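BfpC (Escherichia coli, PDB 3VHJ) is an essential type IV pilus biogenesis protein of the membrane, whose N-terminal cytoplasmic domain may interact with BfpD. Local coordinates at residues K116-F124 against T136-V144; L75-C86 against I99-D110. The protein carries 1 engineered substitution. One frame throughout, in Å; residues are numbered along the deposited sequence.

Interactions 1 and 2 lie in series along the chain, their centres about 18 Å apart, and both build on the mixed sheet whose strand order is 107-113, 96-101, 85-90, 135-137. Interaction 2 joins the first three strands and packs the chain leading into 85-90 against them; interaction 1 fastens the helix after 107-113 to the end of 135-137 and the loop beyond. C86 is the meeting point: its O lies 3.0 Å from Y137 N, a probable hydrogen bond, and its SG lies 3.9 Å from F123 CE1. A second junction brings F122 CE2 to 3.9 Å from F109 CD1. Helix 116-127 thus packs on the C86 face of the sheet, whereas the F85-V101 packing of interaction 2 lies on the other.

Interaction 1 of 2, residues K116-F124 against T136-V144; sequences KDDAKKFFF and TYSPSDVGV
F123 and V144 approach from opposite directions, V144 CB standing at the ring edge, 3.8 Å from F123 CE2. T136 CG2 also sits at the edge of this ring, near its plane, 3.8 Å from F123 CZ. The ring gets there because its CG stands trans to the backbone nitrogen (chi1 178°), which carries it off the helix toward the loop.

V142 CG1 touches both rings, 3.9 Å from F124 CZ and 4.4 Å from F123 CE2; the side chains of V142 and F124 pass in opposite directions. CG2 of V144 reaches the second ring at F124 CE2, a tight 3.3 Å.

Toward the N-terminal part of the helix segment the contact turns polar. The fully extended K116 chain puts NZ 3.0 Å from D141 OD2, a salt bridge on the syn side but 33° out of the carboxylate plane; the bond to D141 OD1 is weak. Within the loop, the S138 hydroxyl donates to V144 O at 2.6 Å, tying S138 to V144 across the loop.

Helix 116-127 thereby closes over the end of edge strand 135-137, while A119 packs on L88 of strand 85-90 and F122 on V98 of strand 96-101.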
loop_
_atom_site.group_PDB
_atom_site.type_symbol
_atom_site.label_atom_id
_atom_site.label_comp_id
_atom_site.label_asym_id
_atom_site.label_seq_id
_atom_site.Cartn_x
_atom_site.Cartn_y
_atom_site.Cartn_z
ATOM N N LYS A 116 5.708 6.787 14.817
ATOM C CA LYS A 116 5.317 7.953 14.041
ATOM C C LYS A 116 6.549 8.675 13.490
ATOM O O LYS A 116 6.542 9.151 12.357
ATOM C CB LYS A 116 4.499 8.909 14.912
ATOM C CG LYS A 116 4.110 10.206 14.218
ATOM C CD LYS A 116 3.302 11.112 15.134
ATOM C CE LYS A 116 2.913 12.399 14.429
ATOM N NZ LYS A 116 2.073 13.284 15.286
ATOM N N ASP A 117 7.609 8.757 14.289
ATOM C CA ASP A 117 8.827 9.429 13.843
ATOM C C ASP A 117 9.432 8.738 12.630
ATOM O O ASP A 117 9.857 9.396 11.683
ATOM C CB ASP A 117 9.857 9.496 14.973
ATOM C CG ASP A 117 9.453 10.468 16.064
ATOM O OD1 ASP A 117 9.087 11.615 15.725
ATOM O OD2 ASP A 117 9.504 10.092 17.257
ATOM N N ASP A 118 9.471 7.409 12.661
ATOM C CA ASP A 118 10.014 6.639 11.544
ATOM C C ASP A 118 9.152 6.832 10.295
ATOM O O ASP A 118 9.668 6.917 9.183
ATOM C CB ASP A 118 10.064 5.152 11.905
ATOM C CG ASP A 118 11.028 4.862 13.035
ATOM O OD1 ASP A 118 11.054 3.710 13.514
ATOM O OD2 ASP A 118 11.762 5.787 13.439
ATOM N N ALA A 119 7.838 6.885 10.494
ATOM C CA ALA A 119 6.890 7.066 9.400
ATOM C C ALA A 119 7.045 8.458 8.801
ATOM O O ALA A 119 7.067 8.623 7.581
ATOM C CB ALA A 119 5.468 6.871 9.909
ATOM N N LYS A 120 7.151 9.461 9.668
ATOM C CA LYS A 120 7.321 10.837 9.221
ATOM C C LYS A 120 8.630 10.956 8.439
ATOM O O LYS A 120 8.674 11.563 7.369
ATOM C CB LYS A 120 7.331 11.786 10.431
ATOM C CG LYS A 120 7.233 13.269 10.071
ATOM C CD LYS A 120 7.171 14.153 11.317
ATOM C CE LYS A 120 7.117 15.635 10.939
ATOM N NZ LYS A 120 6.980 16.536 12.124
ATOM N N LYS A 121 9.692 10.356 8.968
ATOM C CA LYS A 121 10.995 10.401 8.314
ATOM C C LYS A 121 10.980 9.731 6.935
ATOM O O LYS A 121 11.588 10.234 5.989
ATOM C CB LYS A 121 12.056 9.741 9.204
ATOM C CG LYS A 121 13.461 9.726 8.609
ATOM C CD LYS A 121 14.476 9.144 9.586
ATOM C CE LYS A 121 15.865 9.067 8.969
ATOM N NZ LYS A 121 16.320 10.386 8.438
ATOM N N PHE A 122 10.287 8.601 6.820
ATOM C CA PHE A 122 10.214 7.897 5.541
ATOM C C PHE A 122 9.441 8.751 4.541
ATOM O O PHE A 122 9.829 8.889 3.382
ATOM C CB PHE A 122 9.507 6.553 5.708
ATOM C CG PHE A 122 9.490 5.727 4.457
ATOM C CD1 PHE A 122 10.601 4.974 4.092
ATOM C CD2 PHE A 122 8.376 5.728 3.626
ATOM C CE1 PHE A 122 10.604 4.232 2.908
ATOM C CE2 PHE A 122 8.367 4.989 2.441
ATOM C CZ PHE A 122 9.485 4.240 2.082
ATOM N N PHE A 123 8.339 9.319 5.016
ATOM C CA PHE A 123 7.472 10.171 4.220
ATOM C C PHE A 123 8.248 11.331 3.599
ATOM O O PHE A 123 8.195 11.556 2.386
ATOM C CB PHE A 123 6.358 10.704 5.121
ATOM C CG PHE A 123 5.401 11.635 4.438
ATOM C CD1 PHE A 123 4.583 11.185 3.402
ATOM C CD2 PHE A 123 5.273 12.952 4.871
ATOM C CE1 PHE A 123 3.652 12.029 2.813
ATOM C CE2 PHE A 123 4.342 13.808 4.287
ATOM C CZ PHE A 123 3.528 13.344 3.256
ATOM N N PHE A 124 8.968 12.071 4.435
ATOM C CA PHE A 124 9.746 13.207 3.958
ATOM C C PHE A 124 10.932 12.821 3.082
ATOM O O PHE A 124 11.165 13.437 2.048
ATOM C CB PHE A 124 10.257 14.040 5.137
ATOM C CG PHE A 124 9.239 14.985 5.697
ATOM C CD1 PHE A 124 8.705 14.785 6.964
ATOM C CD2 PHE A 124 8.819 16.087 4.957
ATOM C CE1 PHE A 124 7.763 15.675 7.493
ATOM C CE2 PHE A 124 7.881 16.979 5.474
ATOM C CZ PHE A 124 7.353 16.771 6.746
ATOM N N THR A 136 -1.576 15.283 -1.692
ATOM C CA THR A 136 -0.699 14.829 -0.620
ATOM C C THR A 136 -1.420 15.057 0.708
ATOM O O THR A 136 -1.968 16.135 0.947
ATOM C CB THR A 136 0.637 15.604 -0.595
ATOM O OG1 THR A 136 1.367 15.357 -1.805
ATOM C CG2 THR A 136 1.476 15.160 0.589
ATOM N N TYR A 137 -1.406 14.039 1.563
ATOM C CA TYR A 137 -2.065 14.101 2.862
ATOM C C TYR A 137 -1.112 13.803 4.013
ATOM O O TYR A 137 -0.196 12.988 3.884
ATOM C CB TYR A 137 -3.205 13.085 2.918
ATOM C CG TYR A 137 -4.166 13.174 1.770
ATOM C CD1 TYR A 137 -5.128 14.181 1.723
ATOM C CD2 TYR A 137 -4.107 12.261 0.716
ATOM C CE1 TYR A 137 -6.011 14.277 0.654
ATOM C CE2 TYR A 137 -4.987 12.348 -0.360
ATOM C CZ TYR A 137 -5.935 13.360 -0.382
ATOM O OH TYR A 137 -6.807 13.465 -1.436
ATOM N N SER A 138 -1.342 14.462 5.145
ATOM C CA SER A 138 -0.538 14.247 6.343
ATOM C C SER A 138 -1.234 14.955 7.502
ATOM O O SER A 138 -2.041 15.852 7.288
ATOM C CB SER A 138 0.879 14.809 6.170
ATOM O OG SER A 138 0.883 16.227 6.183
ATOM N N PRO A 139 -0.941 14.546 8.744
ATOM C CA PRO A 139 -1.560 15.173 9.916
ATOM C C PRO A 139 -1.239 16.670 9.997
ATOM O O PRO A 139 -0.234 17.130 9.456
ATOM C CB PRO A 139 -0.964 14.383 11.080
ATOM C CG PRO A 139 -0.769 13.015 10.479
ATOM C CD PRO A 139 -0.161 13.359 9.137
ATOM N N SER A 140 -2.094 17.424 10.678
ATOM C CA SER A 140 -1.898 18.863 10.810
ATOM C C SER A 140 -0.530 19.224 11.383
ATOM O O SER A 140 0.099 20.187 10.940
ATOM C CB SER A 140 -2.997 19.460 11.689
ATOM O OG SER A 140 -4.273 19.226 11.122
ATOM N N ASP A 141 -0.066 18.455 12.361
ATOM C CA ASP A 141 1.230 18.730 12.971
ATOM C C ASP A 141 2.390 18.394 12.039
ATOM O O ASP A 141 3.553 18.592 12.396
ATOM C CB ASP A 141 1.376 17.966 14.293
ATOM C CG ASP A 141 1.415 16.464 14.103
ATOM O OD1 ASP A 141 2.369 15.968 13.471
ATOM O OD2 ASP A 141 0.491 15.779 14.589
ATOM N N VAL A 142 2.073 17.883 10.850
ATOM C CA VAL A 142 3.096 17.545 9.864
ATOM C C VAL A 142 3.137 18.653 8.815
ATOM O O VAL A 142 4.204 19.018 8.324
ATOM C CB VAL A 142 2.806 16.192 9.182
ATOM C CG1 VAL A 142 3.870 15.893 8.137
ATOM C CG2 VAL A 142 2.785 15.091 10.225
ATOM N N GLY A 143 1.961 19.175 8.473
ATOM C CA GLY A 143 1.870 20.274 7.528
ATOM C C GLY A 143 2.207 20.090 6.058
ATOM O O GLY A 143 2.498 21.073 5.371
ATOM N N VAL A 144 2.181 18.860 5.559
ATOM C CA VAL A 144 2.466 18.640 4.145
ATOM C C VAL A 144 1.168 18.204 3.472
ATOM O O VAL A 144 0.621 17.144 3.780
ATOM C CB VAL A 144 3.544 17.556 3.942
ATOM C CG1 VAL A 144 3.852 17.404 2.457
ATOM C CG2 VAL A 144 4.805 17.930 4.708
#

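Interaction 2 of 2, residues L75-C86 against I99-D110; sequences LSAIDFDGSSFC and IGVDKDGMVHFD
F80 and G105 form a CH-pi contact: G105 CA stands 3.6 Å from the ring centroid of F80 and 10° off the ring normal, almost directly over its centre. G82 N lies above the opposite face, so backbone sandwiches the ring, while K103 O meets it at the edge, 3.3 Å from F80 CZ. G105 ends the type I turn 102-105, and D102 OD2 holds that turn by accepting from D104 N and M106 N on opposite faces of its carboxylate.

F85 is turned differently. With chi1 at 65° its CG is wedged between backbone N and carbonyl carbon, folding the ring over its strand partner V101, whose CB sits over the ring face. I99 CD1 instead touches the ring edge and meets I78 CD1 tip to tip at 3.6 Å. L75 slides past V101, its CD1 3.6 Å from V101 CG2, and crosses V107.

The backbones of F85 and V101 form an antiparallel hydrogen-bonded pair; V101 N to F85 O, at 2.8 Å, is nearly straight at 168°. Beyond the strand ends, where the 102-105 turn meets G82, K103 NZ donates to G82 O at 3.0 Å and is also salt-bridged to D134, while a water donates to both G82 O and K103 O. Another water links L75 N to D110 OD2; D110 is gripped further by N19, L20 and W22.

An apolar core of L75, I78, F85, I99 and V101 is thus flanked by a charged, hydrated turn end (K103, G82 and water) and by the buried D110 carboxylate, whose several donors would probably favour its ionised form.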
loop_
_atom_site.group_PDB
_atom_site.type_symbol
_atom_site.label_atom_id
_atom_site.label_comp_id
_atom_site.label_asym_id
_atom_site.label_seq_id
_atom_site.Cartn_x
_atom_site.Cartn_y
_atom_site.Cartn_z
ATOM N N LEU A 75 -4.241 -0.948 -0.173
ATOM C CA LEU A 75 -4.070 -0.231 -1.426
ATOM C C LEU A 75 -5.034 -0.644 -2.528
ATOM O O LEU A 75 -5.410 0.184 -3.355
ATOM C CB LEU A 75 -2.619 -0.334 -1.906
ATOM C CG LEU A 75 -1.681 0.763 -1.367
ATOM C CD1 LEU A 75 -2.060 2.111 -1.994
ATOM C CD2 LEU A 75 -1.781 0.846 0.159
ATOM N N SER A 76 -5.445 -1.906 -2.548
ATOM C CA SER A 76 -6.383 -2.354 -3.578
ATOM C C SER A 76 -7.774 -1.791 -3.304
ATOM O O SER A 76 -8.573 -1.608 -4.226
ATOM C CB SER A 76 -6.472 -3.881 -3.614
ATOM O OG SER A 76 -7.168 -4.392 -2.486
ATOM N N ALA A 77 -8.047 -1.516 -2.033
ATOM C CA ALA A 77 -9.342 -0.998 -1.605
ATOM C C ALA A 77 -9.502 0.508 -1.763
ATOM O O ALA A 77 -10.619 1.018 -1.680
ATOM C CB ALA A 77 -9.607 -1.394 -0.148
ATOM N N ILE A 78 -8.399 1.220 -1.977
ATOM C CA ILE A 78 -8.464 2.667 -2.150
ATOM C C ILE A 78 -8.763 2.956 -3.610
ATOM O O ILE A 78 -8.007 2.571 -4.504
ATOM C CB ILE A 78 -7.142 3.352 -1.738
ATOM C CG1 ILE A 78 -6.894 3.126 -0.244
ATOM C CG2 ILE A 78 -7.216 4.856 -2.031
ATOM C CD1 ILE A 78 -5.622 3.781 0.286
ATOM N N ASP A 79 -9.882 3.626 -3.847
ATOM C CA ASP A 79 -10.303 3.942 -5.200
ATOM C C ASP A 79 -9.275 4.779 -5.937
ATOM O O ASP A 79 -8.574 5.597 -5.339
ATOM C CB ASP A 79 -11.647 4.683 -5.168
ATOM C CG ASP A 79 -12.355 4.682 -6.517
ATOM O OD1 ASP A 79 -11.927 3.942 -7.432
ATOM O OD2 ASP A 79 -13.357 5.415 -6.656
ATOM N N PHE A 80 -9.167 4.539 -7.238
ATOM C CA PHE A 80 -8.266 5.308 -8.079
ATOM C C PHE A 80 -9.165 6.001 -9.098
ATOM O O PHE A 80 -9.919 5.337 -9.803
ATOM C CB PHE A 80 -7.274 4.411 -8.817
ATOM C CG PHE A 80 -6.367 5.169 -9.737
ATOM C CD1 PHE A 80 -5.446 6.083 -9.226
ATOM C CD2 PHE A 80 -6.472 5.025 -11.116
ATOM C CE1 PHE A 80 -4.649 6.845 -10.078
ATOM C CE2 PHE A 80 -5.678 5.785 -11.974
ATOM C CZ PHE A 80 -4.768 6.697 -11.451
ATOM N N ASP A 81 -9.093 7.326 -9.173
ATOM C CA ASP A 81 -9.939 8.068 -10.106
ATOM C C ASP A 81 -9.166 8.779 -11.202
ATOM O O ASP A 81 -9.709 9.646 -11.890
ATOM C CB ASP A 81 -10.788 9.085 -9.340
ATOM C CG ASP A 81 -9.963 10.214 -8.745
ATOM O OD1 ASP A 81 -10.472 10.890 -7.828
ATOM O OD2 ASP A 81 -8.817 10.439 -9.191
ATOM N N GLY A 82 -7.898 8.419 -11.368
ATOM C CA GLY A 82 -7.091 9.055 -12.392
ATOM C C GLY A 82 -6.095 10.043 -11.813
ATOM O O GLY A 82 -5.171 10.479 -12.500
ATOM N N SER A 83 -6.277 10.405 -10.549
ATOM C CA SER A 83 -5.358 11.335 -9.911
ATOM C C SER A 83 -4.437 10.595 -8.942
ATOM O O SER A 83 -4.877 9.714 -8.203
ATOM C CB SER A 83 -6.137 12.442 -9.185
ATOM O OG SER A 83 -6.968 11.912 -8.171
ATOM N N SER A 84 -3.155 10.946 -8.969
ATOM C CA SER A 84 -2.156 10.333 -8.100
ATOM C C SER A 84 -2.256 10.922 -6.695
ATOM O O SER A 84 -2.808 12.005 -6.507
ATOM C CB SER A 84 -0.756 10.582 -8.666
ATOM O OG SER A 84 -0.516 11.975 -8.811
ATOM N N PHE A 85 -1.714 10.215 -5.709
ATOM C CA PHE A 85 -1.776 10.696 -4.335
ATOM C C PHE A 85 -0.806 9.954 -3.432
ATOM O O PHE A 85 -0.390 8.834 -3.728
ATOM C CB PHE A 85 -3.193 10.513 -3.787
ATOM C CG PHE A 85 -3.617 9.065 -3.677
ATOM C CD1 PHE A 85 -3.355 8.332 -2.527
ATOM C CD2 PHE A 85 -4.241 8.431 -4.742
ATOM C CE1 PHE A 85 -3.706 6.985 -2.436
ATOM C CE2 PHE A 85 -4.600 7.078 -4.665
ATOM C CZ PHE A 85 -4.328 6.357 -3.507
ATOM N N CYS A 86 -0.453 10.591 -2.325
ATOM C CA CYS A 86 0.424 9.980 -1.343
ATOM C C CYS A 86 -0.004 10.558 -0.004
ATOM O O CYS A 86 -0.747 11.537 0.046
ATOM C CB CYS A 86 1.891 10.320 -1.620
ATOM S SG CYS A 86 2.451 11.880 -0.909
ATOM N N ILE A 99 1.605 5.859 2.195
ATOM C CA ILE A 99 1.217 5.287 0.916
ATOM C C ILE A 99 1.419 6.247 -0.246
ATOM O O ILE A 99 1.577 7.444 -0.051
ATOM C CB ILE A 99 -0.259 4.841 0.953
ATOM C CG1 ILE A 99 -1.179 6.050 1.066
ATOM C CG2 ILE A 99 -0.494 3.935 2.161
ATOM C CD1 ILE A 99 -2.650 5.692 1.093
ATOM N N GLY A 100 1.413 5.703 -1.459
ATOM C CA GLY A 100 1.599 6.520 -2.644
ATOM C C GLY A 100 1.202 5.762 -3.896
ATOM O O GLY A 100 1.641 4.631 -4.102
ATOM N N VAL A 101 0.361 6.381 -4.721
ATOM C CA VAL A 101 -0.110 5.775 -5.967
ATOM C C VAL A 101 0.145 6.785 -7.086
ATOM O O VAL A 101 -0.192 7.968 -6.953
ATOM C CB VAL A 101 -1.617 5.443 -5.870
ATOM C CG1 VAL A 101 -2.130 4.908 -7.193
ATOM C CG2 VAL A 101 -1.846 4.422 -4.765
ATOM N N ASP A 102 0.745 6.326 -8.182
ATOM C CA ASP A 102 1.079 7.229 -9.275
ATOM C C ASP A 102 -0.061 7.526 -10.229
ATOM O O ASP A 102 -1.163 7.002 -10.083
ATOM C CB ASP A 102 2.311 6.716 -10.040
ATOM C CG ASP A 102 2.025 5.493 -10.892
ATOM O OD1 ASP A 102 2.999 4.828 -11.304
ATOM O OD2 ASP A 102 0.845 5.198 -11.168
ATOM N N LYS A 103 0.219 8.384 -11.203
ATOM C CA LYS A 103 -0.769 8.804 -12.187
ATOM C C LYS A 103 -1.382 7.647 -12.971
ATOM O O LYS A 103 -2.470 7.780 -13.529
ATOM C CB LYS A 103 -0.126 9.808 -13.151
ATOM C CG LYS A 103 -1.114 10.580 -14.014
ATOM C CD LYS A 103 -2.053 11.424 -13.165
ATOM C CE LYS A 103 -2.969 12.265 -14.034
ATOM N NZ LYS A 103 -3.860 13.131 -13.213
ATOM N N ASP A 104 -0.689 6.512 -13.014
ATOM C CA ASP A 104 -1.189 5.344 -13.739
ATOM C C ASP A 104 -1.884 4.353 -12.813
ATOM O O ASP A 104 -2.296 3.273 -13.240
ATOM C CB ASP A 104 -0.047 4.630 -14.470
ATOM C CG ASP A 104 0.545 5.463 -15.588
ATOM O OD1 ASP A 104 -0.236 6.007 -16.396
ATOM O OD2 ASP A 104 1.790 5.565 -15.666
ATOM N N GLY A 105 -2.006 4.719 -11.542
ATOM C CA GLY A 105 -2.661 3.842 -10.589
ATOM C C GLY A 105 -1.743 2.781 -10.007
ATOM O O GLY A 105 -2.200 1.891 -9.299
HETATM N N MSE A 106 -0.450 2.868 -10.302
HETATM C CA MSE A 106 0.500 1.895 -9.776
HETATM C C MSE A 106 0.913 2.263 -8.361
HETATM O O MSE A 106 1.209 3.422 -8.067
HETATM C CB MSE A 106 1.747 1.818 -10.665
HETATM C CG MSE A 106 1.485 1.355 -12.101
HETATM SE SE MSE A 106 0.831 -0.440 -12.267
HETATM C CE MSE A 106 -1.013 -0.088 -12.712
ATOM N N VAL A 107 0.927 1.268 -7.482
ATOM C CA VAL A 107 1.317 1.498 -6.109
ATOM C C VAL A 107 2.824 1.707 -6.036
ATOM O O VAL A 107 3.603 0.830 -6.423
ATOM C CB VAL A 107 0.916 0.302 -5.207
ATOM C CG1 VAL A 107 1.416 0.528 -3.789
ATOM C CG2 VAL A 107 -0.599 0.136 -5.210
ATOM N N HIS A 108 3.230 2.881 -5.562
ATOM C CA HIS A 108 4.650 3.192 -5.415
ATOM C C HIS A 108 5.090 2.955 -3.980
ATOM O O HIS A 108 6.208 2.507 -3.732
ATOM C CB HIS A 108 4.943 4.649 -5.782
ATOM C CG HIS A 108 5.062 4.894 -7.253
ATOM N ND1 HIS A 108 5.799 5.937 -7.775
ATOM C CD2 HIS A 108 4.526 4.245 -8.315
ATOM C CE1 HIS A 108 5.712 5.918 -9.094
ATOM N NE2 HIS A 108 4.945 4.902 -9.447
ATOM N N PHE A 109 4.208 3.268 -3.036
ATOM C CA PHE A 109 4.514 3.090 -1.625
ATOM C C PHE A 109 3.370 2.480 -0.831
ATOM O O PHE A 109 2.205 2.847 -1.000
ATOM C CB PHE A 109 4.885 4.435 -0.985
ATOM C CG PHE A 109 6.100 5.078 -1.586
ATOM C CD1 PHE A 109 7.368 4.559 -1.341
ATOM C CD2 PHE A 109 5.977 6.202 -2.405
ATOM C CE1 PHE A 109 8.502 5.148 -1.902
ATOM C CE2 PHE A 109 7.100 6.799 -2.970
ATOM C CZ PHE A 109 8.368 6.269 -2.719
ATOM N N ASP A 110 3.724 1.539 0.035
ATOM C CA ASP A 110 2.777 0.884 0.925
ATOM C C ASP A 110 3.637 0.448 2.102
ATOM O O ASP A 110 4.151 -0.664 2.126
ATOM C CB ASP A 110 2.124 -0.331 0.264
ATOM C CG ASP A 110 1.237 -1.102 1.225
ATOM O OD1 ASP A 110 1.018 -0.605 2.355
ATOM O OD2 ASP A 110 0.754 -2.200 0.860
HETATM O O HOH W 1 -1.986 -2.549 1.013
HETATM O O HOH W 2 -4.462 9.077 -14.853
#